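Local coordinates for ribosomal-protein-serine acetyltransferase, putative (Vibrio cholerae O1 biovar eltor, PDB 2FCK) that is of unproven function but, as a GNAT-family protein, may acetylate the N-terminal serine or alanine of a ribosomal protein, at residues F92-Y103 with L130-C139; Q110-T120 with Q147-A155. All blocks are in the same frame, centred on the assembly; numbering follows the deposited sequence.

How the contacts relate
Contact 1 joins the two parallel strands at the middle of the GNAT sheet, and contact 2 packs the helix that connects those strands, 114-129, against the next helix, 144-152. Their segments alternate along the chain and their centres lie about 17 Å apart. Contact 1 is buried along its strands and rests on backbone hydrogen bonds and aliphatic packing, although its loop end is more open and its polar face meets the second subunit. Contact 2, also partly buried, is smaller: buried leucines pack on one side, while exposed Lys-116 and Arg-152 meet a nitrate and waters on the other. Tyr-103 links them, its ring touching Leu-119 and Leu-149 of the two helices.

Contact 1 (F92-Y103 with L130-C139); sequences FYHTFNMASLGY and LELTRLEIVC. With NO3 (nitrate ion), chain K.
The central parallel strand pair of the GNAT fold, two strands joined by a beta-alpha-beta crossover through helix 114-129, is set in register here by the backbone of Ala-99 and Leu-101 bonding to that of Glu-136. Ala-99 O accepts from Glu-136 N at 2.9 Å, and Glu-136 O accepts from Leu-101 N at 2.8 Å. The strand directions differ by 35°. By Leu-101 O and Val-138 N the gap is 4.2 Å, and water 3 donates to the carbonyl and accepts from the amide. Such an opening is the hallmark of the family, where GNAT enzymes bind the pantetheine arm of acetyl-CoA, as this protein probably does.

At the other end the loop is tied by Asn-97, whose positive phi suits its place in a G1 beta bulge. With CG anti to the backbone N (chi1 -164°), its amide swings across Thr-133. ND2 meets a lone pair of Glu-131 O at 3.0 Å, in the amide plane, and also donates to Thr-133 OG1, tilted from that plane.

On one face the selenium of Met-98, a selenomethionine, lies alongside extended Arg-134, with SE 3.7 Å from CD. NE and NH2 of that arginine both hold OE2 of Glu-136, a buried charge pair extended by Glu-158 and Arg-164. The other face is aliphatic. Ala-99, small enough to let its neighbours close in, has its CB against Leu-132 CD1 and Leu-135 CD2, and Leu-101 CD1 meets Leu-135 CD1 at 3.9 Å. Ile-137 shares this face; Tyr-103, its OH bonded to Ser-146 O, crosses it at about a right angle, bringing CE2 to 3.6 Å from CG2.

Contact 2 (Q110-T120 with Q147-A155); sequences QRQGYGKEALT and QALALRCGA. With NO3 (nitrate ion), chain D.
Arg-152 reaches from helix 147-152 toward Lys-116 and a bound nitrate. Its CB heads for the opposite segment, and CG lies 4.1 Å from Lys-116 CD, one aliphatic stem against another. Bends at chi2 and chi3 (138° and 58°) then fold the chain back so that the guanidinium lies over Ala-148 O and Leu-149 CA of its own helix. CD passes the nitrate, NE donates to nitrate O2 at 2.6 Å, and NH1 adds weak bonds to O2 and O1. NH1 also donates to water 4, which in turn donates to Gln-110 OE1; Gln-110 NE2 is held by Ile-105 O. Gly-115, lacking a side chain, leaves space for both the anion and Leu-149, whose CD2 comes within 4.0 Å of its CA. Further along the helix, the small, weakly polar SG of Cys-153 rests 3.8 Å from Leu-119 CD2. Lys-116 N points to nitrate O3, an atom whose placement is doubtful. An anion at the start of helix 114-120, beside the Gln-110, Gly-113 and Gly-115 of a Q/R-x-x-G-x-G/A sequence, is consistent with the pyrophosphate-binding loop by which GNAT enzymes hold acetyl-CoA.

Contact 1 (F92-Y103 with L130-C139)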
loop_
_atom_site.group_PDB
_atom_site.type_symbol
_atom_site.label_atom_id
_atom_site.label_comp_id
_atom_site.label_asym_id
_atom_site.label_seq_id
_atom_site.Cartn_x
_atom_site.Cartn_y
_atom_site.Cartn_z
ATOM N N PHE A 92 5.976 0.937 2.378
ATOM C CA PHE A 92 5.405 0.340 3.574
ATOM C C PHE A 92 3.904 0.669 3.615
ATOM O O PHE A 92 3.515 1.779 3.300
ATOM C CB PHE A 92 6.075 0.890 4.831
ATOM C CG PHE A 92 7.505 0.404 4.986
ATOM C CD1 PHE A 92 8.573 1.216 4.617
ATOM C CD2 PHE A 92 7.744 -0.858 5.496
ATOM C CE1 PHE A 92 9.923 0.743 4.773
ATOM C CE2 PHE A 92 9.096 -1.324 5.664
ATOM C CZ PHE A 92 10.145 -0.498 5.309
ATOM N N TYR A 93 3.089 -0.263 4.047
ATOM C CA TYR A 93 1.696 0.070 4.198
ATOM C C TYR A 93 1.362 -0.245 5.642
ATOM O O TYR A 93 0.921 -1.331 5.980
ATOM C CB TYR A 93 0.860 -0.647 3.130
ATOM C CG TYR A 93 1.420 -0.493 1.721
ATOM C CD1 TYR A 93 1.449 0.749 1.078
ATOM C CD2 TYR A 93 1.900 -1.599 1.027
ATOM C CE1 TYR A 93 1.955 0.872 -0.225
ATOM C CE2 TYR A 93 2.424 -1.486 -0.261
ATOM C CZ TYR A 93 2.446 -0.245 -0.878
ATOM O OH TYR A 93 2.938 -0.140 -2.156
ATOM N N HIS A 94 1.714 0.705 6.509
ATOM C CA HIS A 94 1.694 0.496 7.949
ATOM C C HIS A 94 0.325 0.142 8.477
ATOM O O HIS A 94 0.213 -0.620 9.415
ATOM C CB HIS A 94 2.384 1.644 8.714
ATOM C CG HIS A 94 3.856 1.722 8.451
ATOM N ND1 HIS A 94 4.432 2.769 7.765
ATOM C CD2 HIS A 94 4.864 0.863 8.737
ATOM C CE1 HIS A 94 5.731 2.581 7.680
ATOM N NE2 HIS A 94 6.020 1.414 8.235
ATOM N N THR A 95 -0.742 0.682 7.864
ATOM C CA THR A 95 -2.080 0.358 8.294
ATOM C C THR A 95 -2.376 -1.135 8.259
ATOM O O THR A 95 -3.170 -1.620 9.077
ATOM C CB THR A 95 -3.102 1.180 7.470
ATOM O OG1 THR A 95 -2.785 2.576 7.665
ATOM C CG2 THR A 95 -4.499 0.975 7.987
ATOM N N PHE A 96 -1.736 -1.854 7.335
ATOM C CA PHE A 96 -1.975 -3.272 7.167
ATOM C C PHE A 96 -0.787 -4.169 7.549
ATOM O O PHE A 96 -0.833 -5.326 7.242
ATOM C CB PHE A 96 -2.346 -3.577 5.739
ATOM C CG PHE A 96 -3.381 -2.649 5.202
ATOM C CD1 PHE A 96 -3.052 -1.716 4.252
ATOM C CD2 PHE A 96 -4.642 -2.672 5.716
ATOM C CE1 PHE A 96 -4.025 -0.832 3.784
ATOM C CE2 PHE A 96 -5.625 -1.806 5.245
ATOM C CZ PHE A 96 -5.293 -0.886 4.289
ATOM N N ASN A 97 0.233 -3.593 8.180
ATOM C CA ASN A 97 1.451 -4.283 8.587
ATOM C C ASN A 97 2.083 -5.030 7.423
ATOM O O ASN A 97 2.459 -6.192 7.557
ATOM C CB ASN A 97 1.171 -5.241 9.738
ATOM C CG ASN A 97 2.455 -5.667 10.445
ATOM O OD1 ASN A 97 3.400 -4.880 10.555
ATOM N ND2 ASN A 97 2.516 -6.928 10.867
HETATM N N MSE A 98 2.134 -4.360 6.270
HETATM C CA MSE A 98 2.447 -5.012 5.001
HETATM C C MSE A 98 3.484 -4.160 4.285
HETATM O O MSE A 98 3.631 -2.988 4.619
HETATM C CB MSE A 98 1.102 -5.005 4.182
HETATM C CG MSE A 98 1.266 -5.598 2.910
HETATM SE SE MSE A 98 -0.494 -5.739 2.064
HETATM C CE MSE A 98 0.292 -5.486 0.501
ATOM N N ALA A 99 4.174 -4.693 3.276
ATOM C CA ALA A 99 4.990 -3.830 2.427
ATOM C C ALA A 99 5.020 -4.362 0.991
ATOM O O ALA A 99 4.658 -5.501 0.753
ATOM C CB ALA A 99 6.483 -3.743 2.982
ATOM N N SER A 100 5.494 -3.514 0.093
ATOM C CA SER A 100 5.645 -3.774 -1.357
ATOM C C SER A 100 7.096 -3.997 -1.698
ATOM O O SER A 100 7.941 -3.164 -1.368
ATOM C CB SER A 100 5.204 -2.465 -2.097
ATOM O OG SER A 100 5.927 -2.296 -3.331
ATOM N N LEU A 101 7.395 -5.110 -2.365
ATOM C CA LEU A 101 8.793 -5.385 -2.741
ATOM C C LEU A 101 8.957 -5.330 -4.253
ATOM O O LEU A 101 8.000 -5.602 -5.057
ATOM C CB LEU A 101 9.221 -6.788 -2.271
ATOM C CG LEU A 101 9.110 -7.129 -0.789
ATOM C CD1 LEU A 101 9.827 -8.458 -0.592
ATOM C CD2 LEU A 101 9.696 -6.106 0.144
ATOM N N GLY A 102 10.177 -4.988 -4.659
ATOM C CA GLY A 102 10.527 -5.035 -6.060
ATOM C C GLY A 102 11.957 -5.518 -6.153
ATOM O O GLY A 102 12.663 -5.591 -5.144
ATOM N N TYR A 103 12.379 -5.874 -7.353
ATOM C CA TYR A 103 13.734 -6.357 -7.554
ATOM C C TYR A 103 14.047 -6.457 -9.048
ATOM O O TYR A 103 13.122 -6.492 -9.890
ATOM C CB TYR A 103 13.971 -7.777 -6.922
ATOM C CG TYR A 103 12.834 -8.732 -7.318
ATOM C CD1 TYR A 103 12.914 -9.479 -8.482
ATOM C CD2 TYR A 103 11.696 -8.821 -6.532
ATOM C CE1 TYR A 103 11.821 -10.351 -8.868
ATOM C CE2 TYR A 103 10.609 -9.668 -6.891
ATOM C CZ TYR A 103 10.687 -10.405 -8.047
ATOM O OH TYR A 103 9.625 -11.248 -8.373
ATOM N N LEU A 130 11.436 -6.703 10.868
ATOM C CA LEU A 130 10.378 -5.642 10.816
ATOM C C LEU A 130 9.032 -6.135 11.324
ATOM O O LEU A 130 8.116 -5.327 11.558
ATOM C CB LEU A 130 10.252 -4.999 9.406
ATOM C CG LEU A 130 11.536 -4.365 8.817
ATOM C CD1 LEU A 130 11.332 -3.698 7.434
ATOM C CD2 LEU A 130 12.209 -3.399 9.792
ATOM N N GLU A 131 8.893 -7.457 11.462
ATOM C CA GLU A 131 7.678 -8.122 11.965
ATOM C C GLU A 131 6.419 -7.839 11.111
ATOM O O GLU A 131 5.300 -7.794 11.636
ATOM C CB GLU A 131 7.414 -7.777 13.445
ATOM C CG GLU A 131 8.463 -8.373 14.413
ATOM C CD GLU A 131 8.264 -7.888 15.862
ATOM O OE1 GLU A 131 7.102 -7.827 16.316
ATOM O OE2 GLU A 131 9.257 -7.545 16.525
ATOM N N LEU A 132 6.626 -7.676 9.798
ATOM C CA LEU A 132 5.546 -7.481 8.847
ATOM C C LEU A 132 4.846 -8.833 8.714
ATOM O O LEU A 132 5.468 -9.888 8.941
ATOM C CB LEU A 132 6.081 -6.953 7.507
ATOM C CG LEU A 132 6.711 -5.568 7.564
ATOM C CD1 LEU A 132 7.419 -5.249 6.236
ATOM C CD2 LEU A 132 5.723 -4.464 7.955
ATOM N N THR A 133 3.559 -8.824 8.401
ATOM C CA THR A 133 2.806 -10.071 8.306
ATOM C C THR A 133 2.312 -10.386 6.886
ATOM O O THR A 133 1.648 -11.373 6.681
ATOM C CB THR A 133 1.628 -10.155 9.360
ATOM O OG1 THR A 133 0.927 -8.903 9.420
ATOM C CG2 THR A 133 2.193 -10.492 10.755
ATOM N N ARG A 134 2.672 -9.544 5.923
ATOM C CA ARG A 134 2.389 -9.791 4.520
ATOM C C ARG A 134 3.296 -8.934 3.646
ATOM O O ARG A 134 3.515 -7.749 3.934
ATOM C CB ARG A 134 0.926 -9.399 4.206
ATOM C CG ARG A 134 0.516 -9.610 2.740
ATOM C CD ARG A 134 -1.037 -9.393 2.527
ATOM N NE ARG A 134 -1.343 -9.241 1.084
ATOM C CZ ARG A 134 -1.718 -10.224 0.262
ATOM N NH1 ARG A 134 -1.913 -11.456 0.714
ATOM N NH2 ARG A 134 -1.877 -9.986 -1.029
ATOM N N LEU A 135 3.778 -9.515 2.542
ATOM C CA LEU A 135 4.507 -8.727 1.535
ATOM C C LEU A 135 3.835 -8.961 0.177
ATOM O O LEU A 135 3.418 -10.066 -0.084
ATOM C CB LEU A 135 5.961 -9.202 1.441
ATOM C CG LEU A 135 6.770 -9.121 2.762
ATOM C CD1 LEU A 135 8.146 -9.829 2.619
ATOM C CD2 LEU A 135 6.981 -7.702 3.199
ATOM N N GLU A 136 3.733 -7.918 -0.629
ATOM C CA GLU A 136 3.294 -8.040 -2.037
ATOM C C GLU A 136 4.460 -7.752 -3.021
ATOM O O GLU A 136 5.211 -6.769 -2.848
ATOM C CB GLU A 136 2.131 -7.108 -2.286
ATOM C CG GLU A 136 0.861 -7.737 -1.655
ATOM C CD GLU A 136 -0.413 -6.916 -1.881
ATOM O OE1 GLU A 136 -0.357 -5.821 -2.494
ATOM O OE2 GLU A 136 -1.457 -7.363 -1.353
ATOM N N ILE A 137 4.568 -8.588 -4.045
ATOM C CA ILE A 137 5.400 -8.372 -5.230
ATOM C C ILE A 137 4.496 -8.128 -6.422
ATOM O O ILE A 137 3.515 -8.860 -6.535
ATOM C CB ILE A 137 6.242 -9.596 -5.461
ATOM C CG1 ILE A 137 7.269 -9.713 -4.325
ATOM C CG2 ILE A 137 6.974 -9.559 -6.812
ATOM C CD1 ILE A 137 7.824 -11.041 -4.198
ATOM N N VAL A 138 4.755 -7.090 -7.249
ATOM C CA VAL A 138 3.963 -6.838 -8.463
ATOM C C VAL A 138 4.887 -7.069 -9.651
ATOM O O VAL A 138 5.916 -6.412 -9.744
ATOM C CB VAL A 138 3.425 -5.372 -8.554
ATOM C CG1 VAL A 138 2.542 -5.190 -9.811
ATOM C CG2 VAL A 138 2.639 -5.097 -7.279
ATOM N N CYS A 139 4.538 -7.999 -10.526
ATOM C CA CYS A 139 5.375 -8.243 -11.699
ATOM C C CYS A 139 4.685 -7.768 -12.949
ATOM O O CYS A 139 3.466 -7.884 -13.072
ATOM C CB CYS A 139 5.662 -9.743 -11.863
ATOM S SG CYS A 139 6.726 -10.370 -10.543
HETATM N N NO3 K . 10.408 1.069 9.012
HETATM O O1 NO3 K . 11.179 0.204 9.805
HETATM O O2 NO3 K . 11.010 2.190 8.423
HETATM O O3 NO3 K . 9.044 0.817 8.810
HETATM O O HOH W 1 -0.438 -8.127 7.197
HETATM O O HOH W 2 5.543 -4.364 12.199
HETATM O O HOH W 3 6.161 -4.399 -6.432
#

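Contact 2 (Q110-T120 with Q147-A155)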
loop_
_atom_site.group_PDB
_atom_site.type_symbol
_atom_site.label_atom_id
_atom_site.label_comp_id
_atom_site.label_asym_id
_atom_site.label_seq_id
_atom_site.Cartn_x
_atom_site.Cartn_y
_atom_site.Cartn_z
ATOM N N GLN A 110 21.079 -14.644 -11.922
ATOM C CA GLN A 110 19.938 -15.535 -11.649
ATOM C C GLN A 110 20.348 -17.012 -11.801
ATOM O O GLN A 110 20.035 -17.868 -10.974
ATOM C CB GLN A 110 18.801 -15.212 -12.608
ATOM C CG GLN A 110 18.178 -13.848 -12.328
ATOM C CD GLN A 110 16.842 -13.660 -13.030
ATOM O OE1 GLN A 110 16.156 -14.635 -13.356
ATOM N NE2 GLN A 110 16.464 -12.402 -13.271
ATOM N N ARG A 111 21.072 -17.295 -12.863
ATOM C CA ARG A 111 21.612 -18.634 -13.071
ATOM C C ARG A 111 22.405 -19.167 -11.839
ATOM O O ARG A 111 22.425 -20.371 -11.579
ATOM C CB ARG A 111 22.457 -18.607 -14.362
ATOM C CG ARG A 111 23.290 -19.830 -14.708
ATOM C CD ARG A 111 23.935 -19.655 -16.109
ATOM N NE ARG A 111 23.072 -18.830 -16.968
ATOM C CZ ARG A 111 23.452 -17.724 -17.613
ATOM N NH1 ARG A 111 24.709 -17.293 -17.537
ATOM N NH2 ARG A 111 22.562 -17.046 -18.344
ATOM N N GLN A 112 23.064 -18.283 -11.099
ATOM C CA GLN A 112 23.827 -18.688 -9.901
ATOM C C GLN A 112 23.019 -18.707 -8.574
ATOM O O GLN A 112 23.578 -18.985 -7.499
ATOM C CB GLN A 112 25.047 -17.777 -9.741
ATOM C CG GLN A 112 26.041 -17.876 -10.899
ATOM C CD GLN A 112 27.154 -16.870 -10.773
ATOM O OE1 GLN A 112 28.025 -16.997 -9.901
ATOM N NE2 GLN A 112 27.148 -15.861 -11.650
ATOM N N GLY A 113 21.725 -18.406 -8.655
ATOM C CA GLY A 113 20.867 -18.394 -7.482
ATOM C C GLY A 113 21.018 -17.115 -6.662
ATOM O O GLY A 113 20.521 -17.061 -5.540
ATOM N N TYR A 114 21.665 -16.081 -7.216
ATOM C CA TYR A 114 21.789 -14.784 -6.509
ATOM C C TYR A 114 20.442 -14.109 -6.287
ATOM O O TYR A 114 20.234 -13.435 -5.263
ATOM C CB TYR A 114 22.694 -13.808 -7.252
ATOM C CG TYR A 114 24.193 -14.159 -7.194
ATOM C CD1 TYR A 114 25.114 -13.412 -7.914
ATOM C CD2 TYR A 114 24.654 -15.206 -6.414
ATOM C CE1 TYR A 114 26.478 -13.680 -7.852
ATOM C CE2 TYR A 114 26.035 -15.497 -6.341
ATOM C CZ TYR A 114 26.926 -14.731 -7.074
ATOM O OH TYR A 114 28.273 -15.024 -7.011
ATOM N N GLY A 115 19.537 -14.250 -7.254
ATOM C CA GLY A 115 18.218 -13.618 -7.081
ATOM C C GLY A 115 17.446 -14.196 -5.902
ATOM O O GLY A 115 16.867 -13.466 -5.075
ATOM N N LYS A 116 17.493 -15.516 -5.780
ATOM C CA LYS A 116 16.810 -16.193 -4.675
ATOM C C LYS A 116 17.521 -15.839 -3.341
ATOM O O LYS A 116 16.851 -15.544 -2.342
ATOM C CB LYS A 116 16.798 -17.718 -4.884
ATOM C CG LYS A 116 15.952 -18.419 -3.824
ATOM C CD LYS A 116 15.929 -19.911 -4.077
ATOM C CE LYS A 116 15.188 -20.642 -2.995
ATOM N NZ LYS A 116 15.315 -22.102 -3.314
ATOM N N GLU A 117 18.839 -15.790 -3.341
ATOM C CA GLU A 117 19.569 -15.491 -2.120
ATOM C C GLU A 117 19.284 -14.035 -1.666
ATOM O O GLU A 117 19.001 -13.791 -0.500
ATOM C CB GLU A 117 21.085 -15.710 -2.340
ATOM C CG GLU A 117 21.943 -15.507 -1.093
ATOM C CD GLU A 117 23.383 -15.916 -1.351
ATOM O OE1 GLU A 117 23.617 -16.797 -2.205
ATOM O OE2 GLU A 117 24.295 -15.359 -0.725
ATOM N N ALA A 118 19.356 -13.070 -2.584
ATOM C CA ALA A 118 19.116 -11.672 -2.239
ATOM C C ALA A 118 17.644 -11.417 -1.819
ATOM O O ALA A 118 17.359 -10.744 -0.816
ATOM C CB ALA A 118 19.484 -10.788 -3.436
ATOM N N LEU A 119 16.704 -11.938 -2.609
ATOM C CA LEU A 119 15.306 -11.646 -2.316
ATOM C C LEU A 119 14.862 -12.351 -1.034
ATOM O O LEU A 119 14.129 -11.786 -0.212
ATOM C CB LEU A 119 14.397 -11.981 -3.530
ATOM C CG LEU A 119 12.923 -11.654 -3.400
ATOM C CD1 LEU A 119 12.769 -10.171 -3.189
ATOM C CD2 LEU A 119 12.189 -12.081 -4.704
ATOM N N THR A 120 15.364 -13.581 -0.818
ATOM C CA THR A 120 15.028 -14.271 0.428
ATOM C C THR A 120 15.587 -13.507 1.647
ATOM O O THR A 120 14.898 -13.389 2.670
ATOM C CB THR A 120 15.578 -15.726 0.411
ATOM O OG1 THR A 120 14.869 -16.463 -0.617
ATOM C CG2 THR A 120 15.381 -16.423 1.772
ATOM N N GLN A 147 8.552 -13.227 -12.511
ATOM C CA GLN A 147 7.504 -14.043 -11.904
ATOM C C GLN A 147 8.090 -15.348 -11.355
ATOM O O GLN A 147 7.771 -15.746 -10.225
ATOM C CB GLN A 147 6.421 -14.355 -12.951
ATOM C CG GLN A 147 5.782 -13.105 -13.521
ATOM C CD GLN A 147 5.029 -13.346 -14.831
ATOM O OE1 GLN A 147 4.453 -14.437 -15.052
ATOM N NE2 GLN A 147 5.057 -12.359 -15.729
ATOM N N ALA A 148 8.931 -15.994 -12.171
ATOM C CA ALA A 148 9.548 -17.289 -11.831
ATOM C C ALA A 148 10.369 -17.112 -10.524
ATOM O O ALA A 148 10.338 -17.978 -9.658
ATOM C CB ALA A 148 10.444 -17.803 -12.997
ATOM N N LEU A 149 11.051 -15.966 -10.384
ATOM C CA LEU A 149 11.863 -15.690 -9.180
ATOM C C LEU A 149 10.928 -15.528 -7.951
ATOM O O LEU A 149 11.175 -16.122 -6.901
ATOM C CB LEU A 149 12.731 -14.443 -9.382
ATOM C CG LEU A 149 13.590 -14.076 -8.158
ATOM C CD1 LEU A 149 14.354 -15.289 -7.686
ATOM C CD2 LEU A 149 14.512 -12.888 -8.506
ATOM N N ALA A 150 9.817 -14.818 -8.130
ATOM C CA ALA A 150 8.870 -14.646 -7.032
ATOM C C ALA A 150 8.428 -16.042 -6.548
ATOM O O ALA A 150 8.433 -16.340 -5.327
ATOM C CB ALA A 150 7.638 -13.813 -7.469
ATOM N N LEU A 151 8.049 -16.906 -7.496
ATOM C CA LEU A 151 7.618 -18.244 -7.133
ATOM C C LEU A 151 8.733 -19.060 -6.476
ATOM O O LEU A 151 8.478 -19.794 -5.518
ATOM C CB LEU A 151 7.089 -18.966 -8.367
ATOM C CG LEU A 151 5.849 -18.303 -8.944
ATOM C CD1 LEU A 151 5.462 -18.976 -10.290
ATOM C CD2 LEU A 151 4.648 -18.370 -7.958
ATOM N N ARG A 152 9.959 -18.896 -6.971
ATOM C CA ARG A 152 11.116 -19.614 -6.435
ATOM C C ARG A 152 11.342 -19.244 -4.958
ATOM O O ARG A 152 11.837 -20.087 -4.178
ATOM C CB ARG A 152 12.333 -19.296 -7.304
ATOM C CG ARG A 152 13.464 -20.284 -7.289
ATOM C CD ARG A 152 14.032 -20.498 -8.739
ATOM N NE ARG A 152 14.494 -19.240 -9.326
ATOM C CZ ARG A 152 14.122 -18.742 -10.508
ATOM N NH1 ARG A 152 14.623 -17.589 -10.889
ATOM N NH2 ARG A 152 13.306 -19.405 -11.336
ATOM N N CYS A 153 11.021 -17.998 -4.594
ATOM C CA CYS A 153 11.146 -17.530 -3.192
ATOM C C CYS A 153 9.918 -17.830 -2.318
ATOM O O CYS A 153 9.883 -17.429 -1.159
ATOM C CB CYS A 153 11.496 -16.040 -3.120
ATOM S SG CYS A 153 13.049 -15.673 -3.915
ATOM N N GLY A 154 8.958 -18.582 -2.868
ATOM C CA GLY A 154 7.809 -19.089 -2.103
ATOM C C GLY A 154 6.589 -18.195 -2.165
ATOM O O GLY A 154 5.652 -18.329 -1.352
ATOM N N ALA A 155 6.571 -17.286 -3.132
ATOM C CA ALA A 155 5.418 -16.379 -3.234
ATOM C C ALA A 155 4.257 -17.111 -3.842
ATOM O O ALA A 155 4.434 -18.136 -4.520
ATOM C CB ALA A 155 5.748 -15.088 -4.022
HETATM N N NO3 D . 17.519 -16.920 -8.896
HETATM O O1 NO3 D . 17.371 -15.873 -9.778
HETATM O O2 NO3 D . 16.687 -18.008 -8.839
HETATM O O3 NO3 D . 18.517 -16.893 -7.980
HETATM O O HOH W 4 13.916 -16.145 -13.091
HETATM O O HOH W 5 12.163 -17.010 0.225
#